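Local coordinates for protein acetylxylan esterase (Geobacillus stearothermophilus, PDB 5BN1) that removes acetyl groups from the xylose units of xylan and xylo-oligosaccharides, working as a doughnut-shaped homooctamer of serine esterase subunits, at residues A71-D76 against L122-L127; R96-P101 against D145-T150; V38-G43 against P195-H200; A47-L52 against I211-V216. The protein carries 1 engineered substitution. All blocks are in the same frame, centred on the assembly; numbering follows the deposited sequence.

How the contacts relate
Along the chain, the first helix to take part in a contact is 37-48, which supplies one side of both contact 3 (38-43) and contact 4 (47-52). Their partners arrive only at the end, at the start of helix 197-211 and in the loop after it, so these two long loops cross each other and tie the last helix and tail to helix 37-48. Nested within both lie contacts 1 and 2. Contact 1 joins helix 66-78 to helix 110-124 and the residues that follow it, closing a loop that holds 96-101; contact 2 carries that segment over to helix 146-165, so these two also cross. Contacts 1 and 3 flank the chain's centre from opposite sides, and contacts 3 and 4 both border the same neighbouring subunit.

Contact 1. Residues A71-D76 against L122-L127; sequences ARWEED and LETKPL
The hydroxyl oxygen of T124 is gripped from two directions: W73 donates to it from across the contact, and the carbonyl of L120, one turn earlier in the same helix, is its other partner. The indole bond, W73 NE1 to T124 OG1, measures 2.8 Å but is bent, with 138° at the hydrogen, and OG1 lies slightly off the ring plane at the nitrogen edge. W73 has CG anti to the backbone N (chi1 -163°), which sends the indole toward the second helix; chi2 (-104°) then presents its nitrogen edge. The two side chains meet nearly at a right angle, and the buried indole N-H thereby finds a buried acceptor.

Next to this bond the extended chain of E123 slides past the indole in the opposite sense, its OE2 4.1 Å from W73 CD1 and its carboxylate turned well away from the ring plane. On the solvent side E123 OE2 also approaches E74 OE2 to 4.5 Å, a like-charge pair. A water donates to E74 OE2 at 2.9 Å, but any bridge from it to E123 is doubtful. I78 packs on both W73 and T124, and W73 also leans on I12 of strand 8-13. The arrangement is side-by-side packing of two helices from successive beta-alpha-beta crossovers in the parallel-sheet fold of the SGNH hydrolases.

Contact 2. Residues R96-P101 against D145-T150; sequences RQYDLP and DPMRRT
Y98 spans the whole contact, and its atoms can be followed outward from the end of helix 91-99 onto the first turn of helix 146-165. With CG anti to its own carbonyl carbon (chi1 -68°), the ring is laid against M147. CB begins beside the sulfur, 4.1 Å from M147 SD, which stands obliquely to the ring in a Met-aromatic contact. Farther out, M147 CB sits over one ring face as a CH-pi contact, 4.0 Å from the centroid and 17° off the normal. CD2 meets M147 CG, while CE2 has M147 CA 3.7 Å away on that same face. On the other rim, Y98 CE1 touches P146 CB at 3.8 Å. The tip then meets T150 coming the opposite way: Y98 OH and T150 OG1 share a hydrogen bond of 2.6 Å close to the ring plane, either able to donate. A phenylalanine here would keep the ring packing but would probably leave the T150 hydroxyl without its mate across the contact.

The helix start that receives the ring is itself fixed by D145 at the N-cap, whose OD1 accepts from R148 N at 3.2 Å and weakly from M147 N. Y184 of a neighbouring subunit meets the Y98 ring edge-to-face. R96 grips D99 side-on, NE to OD1 and NH1 to OD2, and extends NH2 to N92, the inferred transition-state stabiliser. The contact is thus a capped helix start packed on an aromatic, joining the shell of the esterase site to a subunit interface.

Contact 3. Residues V38-G43 against P195-H200; sequences VAYVVG and PSVAGH
Y40 of helix 37-48 faces the first turn of helix 197-211, and its CA comes nearest that of H200, 7.7 Å away. Its side chain, with CG anti to the carbonyl carbon (chi1 -58°), is directed toward this turn and does most of the touching. Midway along, the ring carbon CE2 approaches H200 CB to 3.5 Å, a snug fit. The backbone oxygen of V197 lies near the ring plane, beyond the same edge. At the tip, Y40 OH rests between the two branches of V197, 3.5 Å from both CG1 and CG2, the valine lying across the end of the tyrosine. H200 offers only its CB side to the tyrosine: its imidazole swings the other way, where NE2 makes a weak hydrogen bond to I16 O. The H200 side chain is about 6 Å from that of H194, inferred to belong to the charge relay.

Across the subunit boundary the Y40 ring also meets Y40 of a neighbouring subunit, with the planes about 60° apart. Within its own chain it continues over M201 and A204, V41 packs on A204 and F207, and V42 and V38 turn to V56 and N58, so that helix 37-48 packs against both the last helix and strand 55-58, outermost in the sheet of this chain.

Contact 4. Residues A47-L52 against I211-V216; sequences AVYPEL and IGFEIV. Engineered in segment 211-216: I215 (natural residue Trp).
An edge-to-face aromatic pair, Y49 against F213, joins the turn after helix 37-48 to the tail that follows helix 197-211. The tyrosine supplies the edge: its CE1 stands over the phenylalanine face, 3.7 Å from F213 CG, with the ring centroids 5.2 Å apart and the planes at 67°. F213 CG lies anti to the backbone N (chi1 177°), which sends the ring back toward the first segment and sets its far end against V48. There F213 CZ touches both branches of the valine, 3.9 Å from V48 CG1 and the same from CG2, so the ring is held at its root by an aromatic edge and at its tip by two methyls. With F213 cut back to an alanine, a gap would probably open beside V48, and the Y49 edge would be left without the face it rests on.

Both backbones turn here. G212, with positive phi, ends the last helix in a Schellman motif, and a type I turn from Y49 to L52 is closed by L52 N to Y49 O at 2.9 Å. Y49 OH also makes a weak hydrogen bond with S218 N of a neighbouring subunit, and the engineered I215, tryptophan in the natural protein, packs on F213 of that same subunit. This is a buried edge-to-face aromatic pair, with a valine alongside, docking a C-terminal tail on a helix end at one of the subunit interfaces of the octamer.

Contact 1. Residues A71-D76 against L122-L127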
loop_
_atom_site.group_PDB
_atom_site.type_symbol
_atom_site.label_atom_id
_atom_site.label_comp_id
_atom_site.label_asym_id
_atom_site.label_seq_id
_atom_site.Cartn_x
_atom_site.Cartn_y
_atom_site.Cartn_z
ATOM N N ALA A 71 -15.369 20.503 23.695
ATOM C CA ALA A 71 -14.113 21.098 23.295
ATOM C C ALA A 71 -14.159 21.588 21.854
ATOM O O ALA A 71 -13.370 22.481 21.474
ATOM C CB ALA A 71 -12.977 20.103 23.542
ATOM N N ARG A 72 -15.013 21.029 21.006
ATOM C CA ARG A 72 -15.122 21.349 19.592
ATOM C C ARG A 72 -16.390 22.012 19.157
ATOM O O ARG A 72 -16.669 22.208 17.991
ATOM C CB ARG A 72 -14.819 20.138 18.679
ATOM C CG ARG A 72 -15.820 18.997 18.745
ATOM C CD ARG A 72 -15.208 17.764 18.127
ATOM N NE ARG A 72 -16.113 16.621 18.138
ATOM C CZ ARG A 72 -17.007 16.317 17.180
ATOM N NH1 ARG A 72 -17.227 17.131 16.124
ATOM N NH2 ARG A 72 -17.817 15.249 17.277
ATOM N N TRP A 73 -17.214 22.397 20.110
ATOM C CA TRP A 73 -18.571 22.817 19.864
ATOM C C TRP A 73 -18.569 24.151 19.049
ATOM O O TRP A 73 -19.380 24.322 18.151
ATOM C CB TRP A 73 -19.363 23.018 21.188
ATOM C CG TRP A 73 -20.798 23.055 20.959
ATOM C CD1 TRP A 73 -21.659 24.149 20.953
ATOM C CD2 TRP A 73 -21.628 21.927 20.764
ATOM N NE1 TRP A 73 -22.920 23.730 20.733
ATOM C CE2 TRP A 73 -22.957 22.352 20.683
ATOM C CE3 TRP A 73 -21.359 20.521 20.695
ATOM C CZ2 TRP A 73 -23.995 21.510 20.491
ATOM C CZ3 TRP A 73 -22.385 19.687 20.544
ATOM C CH2 TRP A 73 -23.699 20.136 20.406
ATOM N N GLU A 74 -17.683 25.069 19.403
ATOM C CA GLU A 74 -17.725 26.337 18.705
ATOM C C GLU A 74 -17.422 26.163 17.222
ATOM O O GLU A 74 -18.147 26.717 16.390
ATOM C CB GLU A 74 -16.657 27.277 19.315
ATOM C CG GLU A 74 -16.625 28.691 18.742
ATOM C CD GLU A 74 -17.946 29.432 18.780
ATOM O OE1 GLU A 74 -18.213 30.096 17.725
ATOM O OE2 GLU A 74 -18.696 29.347 19.816
ATOM N N GLU A 75 -16.367 25.450 16.917
ATOM C CA GLU A 75 -15.965 25.251 15.553
ATOM C C GLU A 75 -16.899 24.322 14.809
ATOM O O GLU A 75 -17.282 24.531 13.668
ATOM C CB GLU A 75 -14.519 24.864 15.524
ATOM C CG GLU A 75 -13.939 24.140 14.334
ATOM C CD GLU A 75 -12.739 23.276 14.817
ATOM O OE1 GLU A 75 -12.931 22.122 15.365
ATOM O OE2 GLU A 75 -11.594 23.800 14.693
ATOM N N ASP A 76 -17.284 23.221 15.457
ATOM C CA ASP A 76 -18.034 22.187 14.714
ATOM C C ASP A 76 -19.521 22.246 14.737
ATOM O O ASP A 76 -20.207 21.620 13.898
ATOM C CB ASP A 76 -17.615 20.741 15.195
ATOM C CG ASP A 76 -16.230 20.370 14.788
ATOM O OD1 ASP A 76 -15.535 21.107 13.984
ATOM O OD2 ASP A 76 -15.697 19.312 15.210
ATOM N N LEU A 122 -28.459 24.316 26.255
ATOM C CA LEU A 122 -28.949 25.685 26.527
ATOM C C LEU A 122 -28.229 26.708 25.801
ATOM O O LEU A 122 -28.901 27.765 25.429
ATOM C CB LEU A 122 -28.814 25.919 28.099
ATOM C CG LEU A 122 -29.687 25.166 29.009
ATOM C CD1 LEU A 122 -29.275 25.369 30.509
ATOM C CD2 LEU A 122 -31.155 25.497 28.766
ATOM N N GLU A 123 -26.955 26.595 25.530
ATOM C CA GLU A 123 -26.160 27.557 24.770
ATOM C C GLU A 123 -26.641 27.576 23.295
ATOM O O GLU A 123 -26.624 28.607 22.596
ATOM C CB GLU A 123 -24.642 27.196 24.828
ATOM C CG GLU A 123 -23.735 27.910 23.844
ATOM C CD GLU A 123 -22.319 27.322 23.719
ATOM O OE1 GLU A 123 -21.896 26.430 24.543
ATOM O OE2 GLU A 123 -21.649 27.788 22.766
ATOM N N THR A 124 -26.941 26.385 22.796
ATOM C CA THR A 124 -27.252 26.234 21.402
ATOM C C THR A 124 -28.714 26.632 21.056
ATOM O O THR A 124 -28.974 27.191 19.983
ATOM C CB THR A 124 -26.982 24.721 20.986
ATOM O OG1 THR A 124 -25.597 24.482 21.310
ATOM C CG2 THR A 124 -27.234 24.572 19.476
ATOM N N LYS A 125 -29.639 26.354 21.927
ATOM C CA LYS A 125 -31.046 26.497 21.682
ATOM C C LYS A 125 -31.407 27.912 21.090
ATOM O O LYS A 125 -32.110 27.986 20.081
ATOM C CB LYS A 125 -31.831 26.191 22.900
ATOM C CG LYS A 125 -33.269 26.493 22.792
ATOM C CD LYS A 125 -34.019 26.079 23.981
ATOM C CE LYS A 125 -35.500 26.308 23.677
ATOM N NZ LYS A 125 -36.183 26.171 24.935
ATOM N N PRO A 126 -30.811 28.980 21.629
ATOM C CA PRO A 126 -31.222 30.319 21.091
ATOM C C PRO A 126 -30.715 30.644 19.715
ATOM O O PRO A 126 -31.317 31.560 19.084
ATOM C CB PRO A 126 -30.579 31.349 22.073
ATOM C CG PRO A 126 -29.947 30.577 23.152
ATOM C CD PRO A 126 -30.035 29.094 22.877
ATOM N N LEU A 127 -29.722 29.878 19.208
ATOM C CA LEU A 127 -29.030 30.093 18.008
ATOM C C LEU A 127 -29.573 29.289 16.850
ATOM O O LEU A 127 -29.079 29.478 15.713
ATOM C CB LEU A 127 -27.546 29.838 18.172
ATOM C CG LEU A 127 -26.890 30.450 19.403
ATOM C CD1 LEU A 127 -25.418 30.105 19.539
ATOM C CD2 LEU A 127 -27.083 31.952 19.350
HETATM O O HOH W 1 -19.532 27.342 21.708
#

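Contact 2. Residues R96-P101 against D145-T150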
loop_
_atom_site.group_PDB
_atom_site.type_symbol
_atom_site.label_atom_id
_atom_site.label_comp_id
_atom_site.label_asym_id
_atom_site.label_seq_id
_atom_site.Cartn_x
_atom_site.Cartn_y
_atom_site.Cartn_z
ATOM N N ARG A 96 -16.247 3.628 28.660
ATOM C CA ARG A 96 -14.950 3.715 29.320
ATOM C C ARG A 96 -14.894 3.243 30.732
ATOM O O ARG A 96 -13.894 2.713 31.244
ATOM C CB ARG A 96 -14.299 5.075 29.123
ATOM C CG ARG A 96 -14.009 5.511 27.729
ATOM C CD ARG A 96 -12.952 4.690 26.986
ATOM N NE ARG A 96 -13.589 3.519 26.380
ATOM C CZ ARG A 96 -14.312 3.532 25.271
ATOM N NH1 ARG A 96 -14.851 2.378 24.826
ATOM N NH2 ARG A 96 -14.620 4.657 24.626
ATOM N N GLN A 97 -15.989 3.497 31.468
ATOM C CA GLN A 97 -16.116 3.071 32.837
ATOM C C GLN A 97 -16.019 1.559 33.042
ATOM O O GLN A 97 -15.721 1.034 34.084
ATOM C CB GLN A 97 -17.403 3.592 33.508
ATOM C CG GLN A 97 -17.566 5.089 33.413
ATOM C CD GLN A 97 -18.852 5.624 33.947
ATOM O OE1 GLN A 97 -19.293 5.181 35.075
ATOM N NE2 GLN A 97 -19.456 6.561 33.258
ATOM N N TYR A 98 -16.453 0.841 31.960
ATOM C CA TYR A 98 -16.504 -0.601 31.928
ATOM C C TYR A 98 -15.358 -1.260 31.137
ATOM O O TYR A 98 -14.941 -2.342 31.612
ATOM C CB TYR A 98 -17.900 -1.026 31.327
ATOM C CG TYR A 98 -19.019 -0.661 32.309
ATOM C CD1 TYR A 98 -19.253 -1.441 33.395
ATOM C CD2 TYR A 98 -19.811 0.466 32.105
ATOM C CE1 TYR A 98 -20.220 -1.128 34.348
ATOM C CE2 TYR A 98 -20.739 0.801 33.045
ATOM C CZ TYR A 98 -20.930 0.023 34.119
ATOM O OH TYR A 98 -21.862 0.328 35.139
ATOM N N ASP A 99 -14.867 -0.648 30.086
ATOM C CA ASP A 99 -13.745 -1.249 29.303
ATOM C C ASP A 99 -12.411 -0.842 29.799
ATOM O O ASP A 99 -11.419 -1.613 29.583
ATOM C CB ASP A 99 -13.943 -1.228 27.835
ATOM C CG ASP A 99 -13.685 0.073 27.153
ATOM O OD1 ASP A 99 -13.529 1.120 27.898
ATOM O OD2 ASP A 99 -13.562 0.138 25.903
ATOM N N LEU A 100 -12.287 0.290 30.463
ATOM C CA LEU A 100 -11.003 0.817 31.045
ATOM C C LEU A 100 -11.332 1.266 32.471
ATOM O O LEU A 100 -11.254 2.495 32.692
ATOM C CB LEU A 100 -10.468 1.886 30.149
ATOM C CG LEU A 100 -9.974 1.473 28.783
ATOM C CD1 LEU A 100 -9.639 2.622 27.886
ATOM C CD2 LEU A 100 -8.772 0.454 28.904
ATOM N N PRO A 101 -11.709 0.387 33.350
ATOM C CA PRO A 101 -12.241 0.740 34.655
ATOM C C PRO A 101 -11.325 1.521 35.538
ATOM O O PRO A 101 -11.826 2.253 36.409
ATOM C CB PRO A 101 -12.694 -0.559 35.292
ATOM C CG PRO A 101 -11.931 -1.628 34.567
ATOM C CD PRO A 101 -11.791 -1.098 33.180
ATOM N N ASP A 145 -27.819 -5.930 33.253
ATOM C CA ASP A 145 -26.396 -5.934 32.903
ATOM C C ASP A 145 -25.861 -4.573 33.349
ATOM O O ASP A 145 -26.445 -3.539 33.066
ATOM C CB ASP A 145 -26.241 -6.075 31.362
ATOM C CG ASP A 145 -24.799 -5.920 30.877
ATOM O OD1 ASP A 145 -24.408 -4.806 30.644
ATOM O OD2 ASP A 145 -24.157 -6.976 30.846
ATOM N N PRO A 146 -24.709 -4.535 34.023
ATOM C CA PRO A 146 -24.292 -3.278 34.560
ATOM C C PRO A 146 -24.168 -2.130 33.631
ATOM O O PRO A 146 -24.542 -0.987 33.875
ATOM C CB PRO A 146 -22.904 -3.609 35.194
ATOM C CG PRO A 146 -22.988 -5.010 35.551
ATOM C CD PRO A 146 -23.900 -5.652 34.511
ATOM N N MET A 147 -23.627 -2.378 32.421
ATOM C CA MET A 147 -23.406 -1.282 31.477
ATOM C C MET A 147 -24.796 -0.871 30.864
ATOM O O MET A 147 -24.963 0.313 30.598
ATOM C CB MET A 147 -22.422 -1.647 30.349
ATOM C CG MET A 147 -22.258 -0.534 29.396
ATOM S SD MET A 147 -20.769 -0.721 28.363
ATOM C CE MET A 147 -21.119 0.462 27.109
ATOM N N ARG A 148 -25.695 -1.825 30.635
ATOM C CA ARG A 148 -26.995 -1.457 30.193
ATOM C C ARG A 148 -27.735 -0.540 31.195
ATOM O O ARG A 148 -28.351 0.434 30.830
ATOM C CB ARG A 148 -27.850 -2.716 29.908
ATOM C CG ARG A 148 -29.325 -2.441 29.581
ATOM C CD ARG A 148 -29.635 -1.660 28.336
ATOM N NE ARG A 148 -31.015 -1.083 28.378
ATOM C CZ ARG A 148 -32.094 -1.823 28.281
ATOM N NH1 ARG A 148 -32.082 -3.053 27.853
ATOM N NH2 ARG A 148 -33.260 -1.207 28.602
ATOM N N ARG A 149 -27.589 -0.943 32.459
ATOM C CA ARG A 149 -28.229 -0.140 33.554
ATOM C C ARG A 149 -27.698 1.241 33.604
ATOM O O ARG A 149 -28.440 2.248 33.677
ATOM C CB ARG A 149 -28.080 -0.882 34.841
ATOM C CG ARG A 149 -28.760 -0.200 36.015
ATOM C CD ARG A 149 -28.703 -1.187 37.210
ATOM N NE ARG A 149 -27.355 -1.516 37.659
ATOM C CZ ARG A 149 -26.782 -2.752 37.915
ATOM N NH1 ARG A 149 -27.393 -3.963 37.790
ATOM N NH2 ARG A 149 -25.507 -2.777 38.340
ATOM N N THR A 150 -26.366 1.390 33.516
ATOM C CA THR A 150 -25.794 2.695 33.410
ATOM C C THR A 150 -26.242 3.519 32.274
ATOM O O THR A 150 -26.561 4.683 32.267
ATOM C CB THR A 150 -24.247 2.623 33.620
ATOM O OG1 THR A 150 -23.914 1.928 34.838
ATOM C CG2 THR A 150 -23.577 3.922 33.528
#

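Contact 3. Residues V38-G43 against P195-H200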
loop_
_atom_site.group_PDB
_atom_site.type_symbol
_atom_site.label_atom_id
_atom_site.label_comp_id
_atom_site.label_asym_id
_atom_site.label_seq_id
_atom_site.Cartn_x
_atom_site.Cartn_y
_atom_site.Cartn_z
ATOM N N VAL A 38 -26.905 8.390 9.670
ATOM C CA VAL A 38 -27.016 9.726 9.079
ATOM C C VAL A 38 -27.285 9.638 7.555
ATOM O O VAL A 38 -28.209 10.184 7.053
ATOM C CB VAL A 38 -25.821 10.563 9.406
ATOM C CG1 VAL A 38 -25.852 11.925 8.676
ATOM C CG2 VAL A 38 -25.721 10.808 10.928
ATOM N N ALA A 39 -26.471 8.821 6.914
ATOM C CA ALA A 39 -26.664 8.676 5.501
ATOM C C ALA A 39 -28.002 8.080 5.197
ATOM O O ALA A 39 -28.603 8.433 4.151
ATOM C CB ALA A 39 -25.546 7.826 4.905
ATOM N N TYR A 40 -28.436 7.094 5.957
ATOM C CA TYR A 40 -29.699 6.451 5.726
ATOM C C TYR A 40 -30.889 7.405 5.879
ATOM O O TYR A 40 -31.858 7.384 5.133
ATOM C CB TYR A 40 -29.908 5.200 6.557
ATOM C CG TYR A 40 -28.896 4.100 6.415
ATOM C CD1 TYR A 40 -28.056 4.081 5.356
ATOM C CD2 TYR A 40 -28.894 3.092 7.269
ATOM C CE1 TYR A 40 -27.074 3.062 5.250
ATOM C CE2 TYR A 40 -27.921 2.069 7.217
ATOM C CZ TYR A 40 -27.065 2.069 6.206
ATOM O OH TYR A 40 -26.110 1.017 6.060
ATOM N N VAL A 41 -30.797 8.261 6.922
ATOM C CA VAL A 41 -31.793 9.287 7.093
ATOM C C VAL A 41 -31.866 10.189 5.864
ATOM O O VAL A 41 -32.972 10.454 5.366
ATOM C CB VAL A 41 -31.481 10.078 8.415
ATOM C CG1 VAL A 41 -32.225 11.416 8.398
ATOM C CG2 VAL A 41 -31.755 9.267 9.691
ATOM N N VAL A 42 -30.737 10.669 5.406
ATOM C CA VAL A 42 -30.683 11.596 4.272
ATOM C C VAL A 42 -31.210 10.876 3.035
ATOM O O VAL A 42 -32.048 11.379 2.293
ATOM C CB VAL A 42 -29.345 12.171 4.071
ATOM C CG1 VAL A 42 -29.290 13.039 2.786
ATOM C CG2 VAL A 42 -28.957 12.963 5.324
ATOM N N GLY A 43 -30.793 9.623 2.875
ATOM C CA GLY A 43 -31.271 8.941 1.697
ATOM C C GLY A 43 -32.679 8.616 1.672
ATOM O O GLY A 43 -33.340 8.648 0.574
ATOM N N PRO A 195 -23.314 -1.350 15.278
ATOM C CA PRO A 195 -24.203 -2.290 14.658
ATOM C C PRO A 195 -24.043 -2.472 13.135
ATOM O O PRO A 195 -23.343 -1.710 12.494
ATOM C CB PRO A 195 -25.595 -1.780 14.983
ATOM C CG PRO A 195 -25.403 -0.398 14.911
ATOM C CD PRO A 195 -23.979 -0.033 15.375
ATOM N N SER A 196 -24.681 -3.535 12.708
ATOM C CA SER A 196 -24.824 -3.817 11.282
ATOM C C SER A 196 -25.661 -2.725 10.606
ATOM O O SER A 196 -26.280 -1.797 11.233
ATOM C CB SER A 196 -25.639 -5.072 11.019
ATOM O OG SER A 196 -26.884 -5.085 11.617
ATOM N N VAL A 197 -25.839 -2.861 9.291
ATOM C CA VAL A 197 -26.768 -2.014 8.555
ATOM C C VAL A 197 -28.114 -2.018 9.228
ATOM O O VAL A 197 -28.857 -1.016 9.283
ATOM C CB VAL A 197 -26.925 -2.497 7.080
ATOM C CG1 VAL A 197 -28.102 -1.817 6.365
ATOM C CG2 VAL A 197 -25.585 -2.380 6.363
ATOM N N ALA A 198 -28.626 -3.156 9.671
ATOM C CA ALA A 198 -29.912 -3.256 10.318
ATOM C C ALA A 198 -29.978 -2.354 11.564
ATOM O O ALA A 198 -31.008 -1.694 11.756
ATOM C CB ALA A 198 -30.224 -4.678 10.741
ATOM N N GLY A 199 -28.951 -2.349 12.361
ATOM C CA GLY A 199 -28.911 -1.453 13.510
ATOM C C GLY A 199 -28.937 -0.030 13.155
ATOM O O GLY A 199 -29.643 0.786 13.815
ATOM N N HIS A 200 -28.234 0.340 12.089
ATOM C CA HIS A 200 -28.268 1.737 11.591
ATOM C C HIS A 200 -29.649 2.048 11.067
ATOM O O HIS A 200 -30.094 3.219 11.127
ATOM C CB HIS A 200 -27.132 2.008 10.638
ATOM C CG HIS A 200 -25.865 2.343 11.373
ATOM N ND1 HIS A 200 -24.826 1.478 11.713
ATOM C CD2 HIS A 200 -25.543 3.490 11.936
ATOM C CE1 HIS A 200 -23.898 2.155 12.413
ATOM N NE2 HIS A 200 -24.355 3.404 12.532
#

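Contact 4. Residues A47-L52 against I211-V216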
loop_
_atom_site.group_PDB
_atom_site.type_symbol
_atom_site.label_atom_id
_atom_site.label_comp_id
_atom_site.label_asym_id
_atom_site.label_seq_id
_atom_site.Cartn_x
_atom_site.Cartn_y
_atom_site.Cartn_z
ATOM N N ALA A 47 -35.396 9.971 -1.013
ATOM C CA ALA A 47 -36.168 9.027 -1.782
ATOM C C ALA A 47 -37.668 9.281 -1.673
ATOM O O ALA A 47 -38.411 9.148 -2.693
ATOM C CB ALA A 47 -35.848 7.607 -1.353
ATOM N N VAL A 48 -38.150 9.742 -0.516
ATOM C CA VAL A 48 -39.548 9.726 -0.203
ATOM C C VAL A 48 -40.037 11.242 -0.250
ATOM O O VAL A 48 -41.134 11.451 -0.745
ATOM C CB VAL A 48 -39.897 9.027 1.121
ATOM C CG1 VAL A 48 -41.348 9.072 1.466
ATOM C CG2 VAL A 48 -39.450 7.557 1.106
ATOM N N TYR A 49 -39.206 12.189 0.181
ATOM C CA TYR A 49 -39.505 13.642 0.189
ATOM C C TYR A 49 -38.468 14.453 -0.518
ATOM O O TYR A 49 -37.735 15.245 -0.013
ATOM C CB TYR A 49 -39.604 14.093 1.663
ATOM C CG TYR A 49 -40.665 13.445 2.521
ATOM C CD1 TYR A 49 -40.470 12.260 3.183
ATOM C CD2 TYR A 49 -41.854 14.125 2.843
ATOM C CE1 TYR A 49 -41.411 11.668 4.033
ATOM C CE2 TYR A 49 -42.766 13.593 3.734
ATOM C CZ TYR A 49 -42.579 12.368 4.351
ATOM O OH TYR A 49 -43.518 11.881 5.295
ATOM N N PRO A 50 -38.252 14.226 -1.896
ATOM C CA PRO A 50 -37.156 14.862 -2.596
ATOM C C PRO A 50 -37.239 16.349 -2.710
ATOM O O PRO A 50 -36.225 17.055 -2.742
ATOM C CB PRO A 50 -37.236 14.194 -4.017
ATOM C CG PRO A 50 -38.577 13.657 -4.037
ATOM C CD PRO A 50 -39.003 13.275 -2.690
ATOM N N GLU A 51 -38.470 16.805 -2.552
ATOM C CA GLU A 51 -38.709 18.247 -2.496
ATOM C C GLU A 51 -38.394 18.881 -1.178
ATOM O O GLU A 51 -38.295 20.096 -1.112
ATOM C CB GLU A 51 -40.215 18.487 -2.836
ATOM C CG GLU A 51 -41.205 18.202 -1.727
ATOM C CD GLU A 51 -41.495 16.754 -1.343
ATOM O OE1 GLU A 51 -41.102 15.846 -2.074
ATOM O OE2 GLU A 51 -42.098 16.530 -0.280
ATOM N N LEU A 52 -38.078 18.084 -0.162
ATOM C CA LEU A 52 -37.595 18.606 1.088
ATOM C C LEU A 52 -36.103 18.832 0.947
ATOM O O LEU A 52 -35.254 17.967 1.192
ATOM C CB LEU A 52 -37.944 17.624 2.229
ATOM C CG LEU A 52 -37.377 18.062 3.563
ATOM C CD1 LEU A 52 -38.317 19.114 4.069
ATOM C CD2 LEU A 52 -37.374 16.882 4.532
ATOM N N ILE A 211 -38.976 13.215 13.666
ATOM C CA ILE A 211 -39.102 14.393 12.827
ATOM C C ILE A 211 -40.347 14.378 11.924
ATOM O O ILE A 211 -40.443 15.336 11.127
ATOM C CB ILE A 211 -37.867 14.783 12.043
ATOM C CG1 ILE A 211 -37.447 13.675 11.009
ATOM C CG2 ILE A 211 -36.667 15.128 12.981
ATOM C CD1 ILE A 211 -36.516 14.213 10.002
ATOM N N GLY A 212 -41.159 13.361 12.003
ATOM C CA GLY A 212 -42.512 13.225 11.454
ATOM C C GLY A 212 -42.578 12.322 10.245
ATOM O O GLY A 212 -43.632 12.307 9.565
ATOM N N PHE A 213 -41.578 11.483 9.988
ATOM C CA PHE A 213 -41.708 10.445 8.931
ATOM C C PHE A 213 -41.681 9.090 9.638
ATOM O O PHE A 213 -40.587 8.572 9.982
ATOM C CB PHE A 213 -40.566 10.555 8.013
ATOM C CG PHE A 213 -40.465 9.511 6.885
ATOM C CD1 PHE A 213 -41.524 8.643 6.626
ATOM C CD2 PHE A 213 -39.267 9.410 6.131
ATOM C CE1 PHE A 213 -41.401 7.658 5.616
ATOM C CE2 PHE A 213 -39.165 8.445 5.106
ATOM C CZ PHE A 213 -40.228 7.585 4.907
ATOM N N GLU A 214 -42.810 8.476 9.728
ATOM C CA GLU A 214 -42.911 7.258 10.491
ATOM C C GLU A 214 -42.986 6.079 9.515
ATOM O O GLU A 214 -43.838 6.040 8.645
ATOM C CB GLU A 214 -44.140 7.306 11.458
ATOM C CG GLU A 214 -44.090 6.156 12.451
ATOM C CD GLU A 214 -45.163 6.213 13.530
ATOM O OE1 GLU A 214 -46.249 6.753 13.210
ATOM O OE2 GLU A 214 -44.927 5.703 14.674
ATOM N N ILE A 215 -42.016 5.182 9.563
ATOM C CA ILE A 215 -42.029 3.952 8.748
ATOM C C ILE A 215 -42.668 2.864 9.621
ATOM O O ILE A 215 -42.214 2.553 10.753
ATOM C CB ILE A 215 -40.601 3.598 8.372
ATOM C CG1 ILE A 215 -40.040 4.726 7.562
ATOM C CG2 ILE A 215 -40.517 2.127 7.894
ATOM C CD1 ILE A 215 -38.571 4.603 7.238
ATOM N N VAL A 216 -43.752 2.269 9.121
ATOM C CA VAL A 216 -44.451 1.230 9.870
ATOM C C VAL A 216 -44.714 0.004 9.017
ATOM O O VAL A 216 -44.714 0.100 7.775
ATOM C CB VAL A 216 -45.835 1.799 10.383
ATOM C CG1 VAL A 216 -45.616 2.830 11.468
ATOM C CG2 VAL A 216 -46.604 2.447 9.215
#